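Local coordinates for toll-like receptor 6, Variable lymphocyte receptor B (Mus musculus, PDB 3A79), which probably senses diacylated bacterial lipopeptides together with Toll-like receptor 2, here as the extracellular leucine-rich-repeat domain fused to a hagfish variable lymphocyte receptor fragment, at residues T361-C373 with L384-M398. Numbering follows the deposited sequence.
With NAG (2-acetamido-2-deoxy-beta-D-glucopyranose), chain G.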
ATOM      1  N   THR B 361     -11.928   1.916  -8.010  1.00 64.36           N
ATOM      2  CA  THR B 361     -11.879   1.348  -6.665  1.00 65.09           C
ATOM      3  C   THR B 361     -11.065   0.060  -6.603  1.00 61.73           C
ATOM      4  O   THR B 361     -11.128  -0.781  -7.502  1.00 59.70           O
ATOM      5  CB  THR B 361     -13.295   1.052  -6.107  1.00 64.79           C
ATOM      6  OG1 THR B 361     -13.833   2.223  -5.488  1.00 66.56           O
ATOM      7  CG2 THR B 361     -13.229  -0.046  -5.072  1.00 60.64           C
ATOM      8  N   GLN B 362     -10.300  -0.083  -5.530  1.00 56.00           N
ATOM      9  CA  GLN B 362      -9.620  -1.332  -5.229  1.00 51.68           C
ATOM     10  C   GLN B 362      -8.738  -1.849  -6.363  1.00 57.11           C
ATOM     11  O   GLN B 362      -8.915  -2.958  -6.855  1.00 49.63           O
ATOM     12  CB  GLN B 362     -10.631  -2.400  -4.822  1.00 53.57           C
ATOM     13  CG  GLN B 362      -9.992  -3.639  -4.211  1.00 69.34           C
ATOM     14  CD  GLN B 362     -11.023  -4.606  -3.681  1.00 84.39           C
ATOM     15  OE1 GLN B 362     -11.998  -4.201  -3.053  1.00101.04           O
ATOM     16  NE2 GLN B 362     -10.818  -5.892  -3.935  1.00 79.81           N
ATOM     17  N   ASN B 363      -7.776  -1.039  -6.771  1.00 59.08           N
ATOM     18  CA  ASN B 363      -6.757  -1.508  -7.684  1.00 57.96           C
ATOM     19  C   ASN B 363      -5.426  -1.370  -6.983  1.00 58.40           C
ATOM     20  O   ASN B 363      -5.340  -1.539  -5.775  1.00 63.67           O
ATOM     21  CB  ASN B 363      -6.771  -0.685  -8.969  1.00 61.99           C
ATOM     22  CG  ASN B 363      -8.107  -0.724  -9.658  1.00 61.50           C
ATOM     23  OD1 ASN B 363      -8.696   0.318  -9.937  1.00 72.58           O
ATOM     24  ND2 ASN B 363      -8.606  -1.930  -9.927  1.00 45.60           N
ATOM     25  N   VAL B 364      -4.391  -1.042  -7.740  1.00 57.75           N
ATOM     26  CA  VAL B 364      -3.087  -0.779  -7.167  1.00 46.62           C
ATOM     27  C   VAL B 364      -2.524   0.519  -7.759  1.00 48.18           C
ATOM     28  O   VAL B 364      -1.351   0.586  -8.130  1.00 55.88           O
ATOM     29  CB  VAL B 364      -2.130  -1.973  -7.383  1.00 49.56           C
ATOM     30  CG1 VAL B 364      -0.975  -1.929  -6.371  1.00 52.24           C
ATOM     31  CG2 VAL B 364      -2.899  -3.301  -7.258  1.00 39.45           C
ATOM     32  N   PHE B 365      -3.377   1.545  -7.841  1.00 44.11           N
ATOM     33  CA  PHE B 365      -2.989   2.868  -8.354  1.00 51.01           C
ATOM     34  C   PHE B 365      -2.023   3.617  -7.432  1.00 54.28           C
ATOM     35  O   PHE B 365      -1.964   3.365  -6.236  1.00 49.71           O
ATOM     36  CB  PHE B 365      -4.221   3.749  -8.575  1.00 50.31           C
ATOM     37  CG  PHE B 365      -4.983   3.436  -9.832  1.00 67.98           C
ATOM     38  CD1 PHE B 365      -4.846   2.203 -10.462  1.00 64.74           C
ATOM     39  CD2 PHE B 365      -5.871   4.372 -10.369  1.00 61.10           C
ATOM     40  CE1 PHE B 365      -5.556   1.923 -11.610  1.00 59.51           C
ATOM     41  CE2 PHE B 365      -6.592   4.093 -11.510  1.00 46.73           C
ATOM     42  CZ  PHE B 365      -6.431   2.872 -12.135  1.00 53.00           C
ATOM     43  N   THR B 366      -1.291   4.569  -7.990  1.00 57.45           N
ATOM     44  CA  THR B 366      -0.362   5.352  -7.192  1.00 56.53           C
ATOM     45  C   THR B 366      -0.663   6.840  -7.292  1.00 67.85           C
ATOM     46  O   THR B 366      -1.542   7.255  -8.045  1.00 75.41           O
ATOM     47  CB  THR B 366       1.099   5.075  -7.595  1.00 54.40           C
ATOM     48  OG1 THR B 366       1.330   5.505  -8.949  1.00 59.68           O
ATOM     49  CG2 THR B 366       1.391   3.586  -7.457  1.00 36.22           C
ATOM     50  N   ASP B 367       0.063   7.634  -6.517  1.00 75.04           N
ATOM     51  CA  ASP B 367      -0.130   9.079  -6.489  1.00 80.25           C
ATOM     52  C   ASP B 367       0.325   9.749  -7.783  1.00 75.40           C
ATOM     53  O   ASP B 367       0.089  10.943  -7.984  1.00 83.26           O
ATOM     54  CB  ASP B 367       0.594   9.694  -5.282  1.00 88.07           C
ATOM     55  CG  ASP B 367       2.017   9.189  -5.136  1.00 92.35           C
ATOM     56  OD1 ASP B 367       2.370   8.714  -4.033  1.00 93.89           O
ATOM     57  OD2 ASP B 367       2.777   9.256  -6.130  1.00 88.70           O
ATOM     58  N   SER B 368       0.974   8.986  -8.659  1.00 65.15           N
ATOM     59  CA  SER B 368       1.370   9.521  -9.959  1.00 69.77           C
ATOM     60  C   SER B 368       0.211   9.482 -10.961  1.00 64.77           C
ATOM     61  O   SER B 368       0.292  10.066 -12.039  1.00 64.20           O
ATOM     62  CB  SER B 368       2.601   8.801 -10.513  1.00 69.83           C
ATOM     63  OG  SER B 368       2.350   7.425 -10.674  1.00 70.37           O
ATOM     64  N   VAL B 369      -0.872   8.808 -10.595  1.00 58.60           N
ATOM     65  CA  VAL B 369      -2.043   8.780 -11.447  1.00 66.94           C
ATOM     66  C   VAL B 369      -2.466  10.208 -11.778  1.00 72.48           C
ATOM     67  O   VAL B 369      -2.563  11.059 -10.884  1.00 64.82           O
ATOM     68  CB  VAL B 369      -3.214   7.998 -10.810  1.00 70.10           C
ATOM     69  CG1 VAL B 369      -3.985   8.874  -9.837  1.00 70.53           C
ATOM     70  CG2 VAL B 369      -4.142   7.455 -11.898  1.00 65.12           C
ATOM     71  N   PHE B 370      -2.691  10.453 -13.072  1.00 67.85           N
ATOM     72  CA  PHE B 370      -3.120  11.752 -13.580  1.00 69.85           C
ATOM     73  C   PHE B 370      -2.234  12.945 -13.157  1.00 70.96           C
ATOM     74  O   PHE B 370      -2.722  14.072 -13.013  1.00 63.78           O
ATOM     75  CB  PHE B 370      -4.584  12.024 -13.209  1.00 66.23           C
ATOM     76  CG  PHE B 370      -5.534  10.961 -13.658  1.00 66.57           C
ATOM     77  CD1 PHE B 370      -6.642  10.642 -12.895  1.00 68.49           C
ATOM     78  CD2 PHE B 370      -5.325  10.280 -14.840  1.00 73.76           C
ATOM     79  CE1 PHE B 370      -7.531   9.660 -13.303  1.00 69.47           C
ATOM     80  CE2 PHE B 370      -6.214   9.296 -15.260  1.00 72.68           C
ATOM     81  CZ  PHE B 370      -7.315   8.985 -14.488  1.00 68.14           C
ATOM     82  N   GLN B 371      -0.938  12.716 -12.970  1.00 65.39           N
ATOM     83  CA  GLN B 371      -0.063  13.826 -12.617  1.00 73.45           C
ATOM     84  C   GLN B 371      -0.061  14.858 -13.725  1.00 74.53           C
ATOM     85  O   GLN B 371       0.180  14.530 -14.885  1.00 73.68           O
ATOM     86  CB  GLN B 371       1.362  13.365 -12.294  1.00 90.75           C
ATOM     87  CG  GLN B 371       1.601  13.120 -10.802  1.00107.15           C
ATOM     88  CD  GLN B 371       0.875  14.127  -9.907  1.00109.52           C
ATOM     89  OE1 GLN B 371       1.209  15.318  -9.879  1.00107.42           O
ATOM     90  NE2 GLN B 371      -0.121  13.645  -9.168  1.00101.25           N
ATOM     91  N   GLY B 372      -0.343  16.106 -13.355  1.00 81.85           N
ATOM     92  CA  GLY B 372      -0.391  17.201 -14.306  1.00 79.79           C
ATOM     93  C   GLY B 372      -1.232  16.886 -15.526  1.00 85.45           C
ATOM     94  O   GLY B 372      -0.866  17.219 -16.652  1.00 87.34           O
ATOM     95  N   CYS B 373      -2.369  16.234 -15.305  1.00 94.71           N
ATOM     96  CA  CYS B 373      -3.254  15.882 -16.403  1.00 98.25           C
ATOM     97  C   CYS B 373      -4.259  17.000 -16.630  1.00 96.34           C
ATOM     98  O   CYS B 373      -5.093  17.291 -15.767  1.00 94.65           O
ATOM     99  CB  CYS B 373      -3.956  14.558 -16.125  1.00 98.40           C
ATOM    100  SG  CYS B 373      -5.056  14.022 -17.443  1.00105.75           S
ATOM    101  N   LEU B 384     -10.808   7.056  -6.032  1.00 68.34           N
ATOM    102  CA  LEU B 384      -9.581   6.274  -5.994  1.00 62.43           C
ATOM    103  C   LEU B 384      -9.485   5.422  -4.712  1.00 67.08           C
ATOM    104  O   LEU B 384      -8.408   4.976  -4.310  1.00 71.18           O
ATOM    105  CB  LEU B 384      -8.385   7.216  -6.165  1.00 52.47           C
ATOM    106  CG  LEU B 384      -8.361   7.811  -7.584  1.00 57.24           C
ATOM    107  CD1 LEU B 384      -7.618   9.120  -7.650  1.00 60.69           C
ATOM    108  CD2 LEU B 384      -7.760   6.825  -8.588  1.00 60.08           C
ATOM    109  N   GLN B 385     -10.635   5.187  -4.088  1.00 56.27           N
ATOM    110  CA  GLN B 385     -10.711   4.402  -2.863  1.00 55.04           C
ATOM    111  C   GLN B 385     -10.115   2.997  -2.964  1.00 56.58           C
ATOM    112  O   GLN B 385     -10.398   2.249  -3.889  1.00 69.10           O
ATOM    113  CB  GLN B 385     -12.161   4.306  -2.401  1.00 52.46           C
ATOM    114  CG  GLN B 385     -12.455   3.076  -1.584  1.00 57.19           C
ATOM    115  CD  GLN B 385     -13.777   3.185  -0.855  1.00 70.43           C
ATOM    116  OE1 GLN B 385     -14.171   2.280  -0.110  1.00 77.97           O
ATOM    117  NE2 GLN B 385     -14.469   4.308  -1.056  1.00 56.30           N
ATOM    118  N   ARG B 386      -9.299   2.646  -1.984  1.00 61.86           N
ATOM    119  CA  ARG B 386      -8.698   1.314  -1.886  1.00 69.50           C
ATOM    120  C   ARG B 386      -7.557   1.086  -2.873  1.00 69.60           C
ATOM    121  O   ARG B 386      -7.509   0.070  -3.561  1.00 66.15           O
ATOM    122  CB  ARG B 386      -9.754   0.205  -1.979  1.00 65.85           C
ATOM    123  CG  ARG B 386     -10.046  -0.498  -0.655  1.00 63.50           C
ATOM    124  CD  ARG B 386     -11.333  -1.292  -0.715  1.00 68.89           C
ATOM    125  NE  ARG B 386     -12.476  -0.407  -0.924  1.00 91.44           N
ATOM    126  CZ  ARG B 386     -13.584  -0.751  -1.577  1.00108.05           C
ATOM    127  NH1 ARG B 386     -13.697  -1.970  -2.094  1.00104.45           N
ATOM    128  NH2 ARG B 386     -14.576   0.122  -1.726  1.00113.83           N
ATOM    129  N   ASN B 387      -6.631   2.040  -2.917  1.00 69.79           N
ATOM    130  CA  ASN B 387      -5.429   1.920  -3.733  1.00 67.73           C
ATOM    131  C   ASN B 387      -4.148   2.187  -2.932  1.00 66.99           C
ATOM    132  O   ASN B 387      -4.148   2.086  -1.703  1.00 75.49           O
ATOM    133  CB  ASN B 387      -5.532   2.834  -4.953  1.00 69.52           C
ATOM    134  CG  ASN B 387      -6.603   2.376  -5.931  1.00 73.32           C
ATOM    135  OD1 ASN B 387      -7.739   2.862  -5.908  1.00 74.77           O
ATOM    136  ND2 ASN B 387      -6.251   1.421  -6.780  1.00 66.73           N
ATOM    137  N   GLY B 388      -3.062   2.525  -3.622  1.00 57.77           N
ATOM    138  CA  GLY B 388      -1.786   2.739  -2.958  1.00 46.82           C
ATOM    139  C   GLY B 388      -1.276   4.167  -2.977  1.00 53.49           C
ATOM    140  O   GLY B 388      -0.070   4.381  -3.044  1.00 67.21           O
ATOM    141  N   LEU B 389      -2.170   5.153  -2.919  1.00 54.28           N
ATOM    142  CA  LEU B 389      -1.745   6.554  -2.969  1.00 64.60           C
ATOM    143  C   LEU B 389      -0.929   6.939  -1.741  1.00 70.25           C
ATOM    144  O   LEU B 389      -1.447   6.927  -0.628  1.00 75.85           O
ATOM    145  CB  LEU B 389      -2.945   7.494  -3.084  1.00 64.49           C
ATOM    146  CG  LEU B 389      -3.871   7.364  -4.284  1.00 62.86           C
ATOM    147  CD1 LEU B 389      -4.659   8.652  -4.490  1.00 61.06           C
ATOM    148  CD2 LEU B 389      -3.054   7.040  -5.495  1.00 65.13           C
ATOM    149  N   LYS B 390       0.334   7.307  -1.938  1.00 74.45           N
ATOM    150  CA  LYS B 390       1.225   7.577  -0.802  1.00 74.10           C
ATOM    151  C   LYS B 390       1.188   9.034  -0.335  1.00 66.73           C
ATOM    152  O   LYS B 390       0.802   9.321   0.796  1.00 69.03           O
ATOM    153  CB  LYS B 390       2.670   7.205  -1.152  1.00 72.73           C
ATOM    154  CG  LYS B 390       3.372   6.291  -0.153  1.00 65.16           C
ATOM    155  CD  LYS B 390       3.197   4.820  -0.543  1.00 67.45           C
ATOM    156  CE  LYS B 390       4.336   3.974  -0.009  1.00 80.85           C
ATOM    157  NZ  LYS B 390       4.554   4.166   1.471  1.00 79.42           N
ATOM    158  N   ASN B 391       1.586   9.944  -1.220  1.00 49.43           N
ATOM    159  CA  ASN B 391       1.878  11.320  -0.850  1.00 49.66           C
ATOM    160  C   ASN B 391       0.725  12.324  -0.957  1.00 67.27           C
ATOM    161  O   ASN B 391       0.516  12.931  -2.002  1.00 77.58           O
ATOM    162  CB  ASN B 391       3.079  11.815  -1.661  1.00 53.49           C
ATOM    163  CG  ASN B 391       3.514  13.216  -1.268  1.00 66.38           C
ATOM    164  OD1 ASN B 391       4.529  13.713  -1.738  1.00 66.55           O
ATOM    165  ND2 ASN B 391       2.752  13.852  -0.392  1.00 83.67           N
ATOM    166  N   PHE B 392       0.021  12.537   0.149  1.00 76.24           N
ATOM    167  CA  PHE B 392      -1.084  13.499   0.213  1.00 77.46           C
ATOM    168  C   PHE B 392      -0.890  14.796  -0.587  1.00 77.11           C
ATOM    169  O   PHE B 392      -1.854  15.377  -1.073  1.00 78.39           O
ATOM    170  CB  PHE B 392      -1.400  13.837   1.670  1.00 66.78           C
ATOM    171  CG  PHE B 392      -2.404  14.942   1.842  1.00 68.84           C
ATOM    172  CD1 PHE B 392      -3.759  14.658   1.923  1.00 71.31           C
ATOM    173  CD2 PHE B 392      -1.993  16.267   1.945  1.00 73.32           C
ATOM    174  CE1 PHE B 392      -4.688  15.677   2.096  1.00 79.22           C
ATOM    175  CE2 PHE B 392      -2.914  17.286   2.116  1.00 77.27           C
ATOM    176  CZ  PHE B 392      -4.261  16.992   2.193  1.00 79.41           C
ATOM    177  N   PHE B 393       0.342  15.263  -0.716  1.00 79.26           N
ATOM    178  CA  PHE B 393       0.569  16.523  -1.412  1.00 94.11           C
ATOM    179  C   PHE B 393       0.694  16.330  -2.921  1.00 87.84           C
ATOM    180  O   PHE B 393       0.423  17.252  -3.702  1.00 81.51           O
ATOM    181  CB  PHE B 393       1.781  17.262  -0.836  1.00107.41           C
ATOM    182  CG  PHE B 393       1.597  17.707   0.590  1.00105.97           C
ATOM    183  CD1 PHE B 393       2.421  17.226   1.590  1.00 98.08           C
ATOM    184  CD2 PHE B 393       0.592  18.599   0.926  1.00107.66           C
ATOM    185  CE1 PHE B 393       2.252  17.628   2.892  1.00 99.53           C
ATOM    186  CE2 PHE B 393       0.422  19.005   2.232  1.00106.05           C
ATOM    187  CZ  PHE B 393       1.253  18.519   3.215  1.00101.30           C
ATOM    188  N   LYS B 394       1.099  15.130  -3.328  1.00 80.43           N
ATOM    189  CA  LYS B 394       1.080  14.779  -4.741  1.00 76.43           C
ATOM    190  C   LYS B 394      -0.384  14.642  -5.183  1.00 68.55           C
ATOM    191  O   LYS B 394      -0.755  15.070  -6.270  1.00 74.86           O
ATOM    192  CB  LYS B 394       1.886  13.500  -5.010  1.00 69.27           C
ATOM    193  CG  LYS B 394       2.760  13.570  -6.262  1.00 73.11           C
ATOM    194  CD  LYS B 394       3.309  12.201  -6.657  1.00 77.74           C
ATOM    195  CE  LYS B 394       4.046  12.234  -8.005  1.00 84.86           C
ATOM    196  NZ  LYS B 394       5.447  12.764  -7.923  1.00 87.13           N
ATOM    197  N   VAL B 395      -1.210  14.077  -4.308  1.00 61.25           N
ATOM    198  CA  VAL B 395      -2.652  13.940  -4.536  1.00 68.33           C
ATOM    199  C   VAL B 395      -3.372  15.294  -4.657  1.00 71.17           C
ATOM    200  O   VAL B 395      -4.502  15.374  -5.140  1.00 74.97           O
ATOM    201  CB  VAL B 395      -3.324  13.093  -3.405  1.00 63.42           C
ATOM    202  CG1 VAL B 395      -4.822  12.905  -3.654  1.00 50.64           C
ATOM    203  CG2 VAL B 395      -2.633  11.741  -3.251  1.00 59.01           C
ATOM    204  N   ALA B 396      -2.725  16.361  -4.213  1.00 73.83           N
ATOM    205  CA  ALA B 396      -3.313  17.687  -4.339  1.00 75.54           C
ATOM    206  C   ALA B 396      -2.920  18.257  -5.683  1.00 83.09           C
ATOM    207  O   ALA B 396      -3.718  18.918  -6.342  1.00 92.53           O
ATOM    208  CB  ALA B 396      -2.835  18.600  -3.214  1.00 75.70           C
ATOM    209  N   LEU B 397      -1.682  17.989  -6.085  1.00 81.05           N
ATOM    210  CA  LEU B 397      -1.149  18.506  -7.337  1.00 82.43           C
ATOM    211  C   LEU B 397      -1.850  17.852  -8.524  1.00 81.35           C
ATOM    212  O   LEU B 397      -1.854  18.390  -9.633  1.00 85.48           O
ATOM    213  CB  LEU B 397       0.363  18.268  -7.406  1.00 82.89           C
ATOM    214  CG  LEU B 397       1.122  18.906  -8.575  1.00 82.00           C
ATOM    215  CD1 LEU B 397       1.232  20.418  -8.405  1.00 80.15           C
ATOM    216  CD2 LEU B 397       2.501  18.272  -8.763  1.00 69.60           C
ATOM    217  N   MET B 398      -2.444  16.690  -8.273  1.00 72.70           N
ATOM    218  CA  MET B 398      -3.171  15.944  -9.290  1.00 73.42           C
ATOM    219  C   MET B 398      -4.395  16.691  -9.806  1.00 79.72           C
ATOM    220  O   MET B 398      -4.690  16.672 -10.998  1.00 84.09           O
ATOM    221  CB  MET B 398      -3.617  14.605  -8.719  1.00 76.43           C
ATOM    222  CG  MET B 398      -4.591  13.850  -9.606  1.00 71.64           C
ATOM    223  SD  MET B 398      -4.928  12.223  -8.929  1.00 87.90           S
ATOM    224  CE  MET B 398      -6.351  12.570  -7.899  1.00 38.68           C
TER
HETATM  225  C1  NAG G   2     -19.335  -2.046  -5.576  1.00 70.31           C
HETATM  226  C2  NAG G   2     -18.706  -3.208  -4.788  1.00 67.22           C
HETATM  227  C3  NAG G   2     -19.552  -4.469  -4.854  1.00 74.47           C
HETATM  228  C4  NAG G   2     -20.974  -4.147  -4.409  1.00 83.98           C
HETATM  229  C5  NAG G   2     -21.534  -3.077  -5.341  1.00 76.61           C
HETATM  230  C6  NAG G   2     -22.927  -2.629  -4.920  1.00 78.96           C
HETATM  231  C7  NAG G   2     -16.310  -3.230  -4.420  1.00 68.38           C
HETATM  232  C8  NAG G   2     -14.973  -3.768  -4.870  1.00 61.44           C
HETATM  233  N2  NAG G   2     -17.351  -3.522  -5.199  1.00 65.79           N
HETATM  234  O3  NAG G   2     -18.948  -5.514  -4.115  1.00 71.74           O
HETATM  235  O4  NAG G   2     -21.762  -5.324  -4.429  1.00101.08           O
HETATM  236  O5  NAG G   2     -20.726  -1.919  -5.355  1.00 71.40           O
HETATM  237  O6  NAG G   2     -22.837  -1.897  -3.716  1.00 91.52           O
HETATM  238  O7  NAG G   2     -16.420  -2.542  -3.393  1.00 64.96           O
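Asp367 turns its carboxylate into the bend at Lys390 and Asn391, where OD1 accepts both backbone N-H groups: Lys390 N and Asn391 N, each 3.2 Å from Asp367 OD1, come to its anti side from opposite faces of the carboxylate plane. With chi1 at 47°, CG sits between the backbone N and the carbonyl carbon, which carries OD1 to the two N-H groups just ahead of helix 394-397. Lys394 crosses it at about a right angle, its methylene CD beside OD2, while NZ stays 4.8 Å from Asp367 OD2, so any attraction is probably only long-range; OD2 also has a long, weak ion pair with a basic side chain of another protein's chain. Gln371 bends back at chi2 (-37°), and its NE2 bridges the segments, donating to Asp367 O at 3.0 Å nearly along the C=O axis and to Lys394 O at 3.3 Å from above the carbonyl plane. Cutting Gln371 back to an alanine removes the bridging amide and is likely to leave Asp367 O and Lys394 O without their shared donor. Deeper in, Met398 SD lies 3.6 Å from Val369 CG1, and Leu384 CD2 meets Phe365 CD2. These are successive turns of the Toll-like receptor 6 part of the fusion, a leucine-rich-repeat solenoid: strands 357-359 and 381-383 run parallel, and the loops leaving them stack through Gln362 N to Gln385 O (2.9 Å) and Gly388 N to Phe365 O. Near the strands, Arg386 NH1 donates to Gln362 OE1 at 3.0 Å and, almost straight, to O7 of a glycan N-acetylglucosamine. Thr361 CG2 lies over one guanidinium face; Gln385 OE1, in the guanidinium plane, accepts from NH2, which stands above the Gln385 carbonyl plane, steadying the group's rotation. Farther out, Asp409 holds Gln385 NE2, Glu310 also bonds the sugar, and Lys390 NZ salt-bridges an acidic side chain of the other protein's chain.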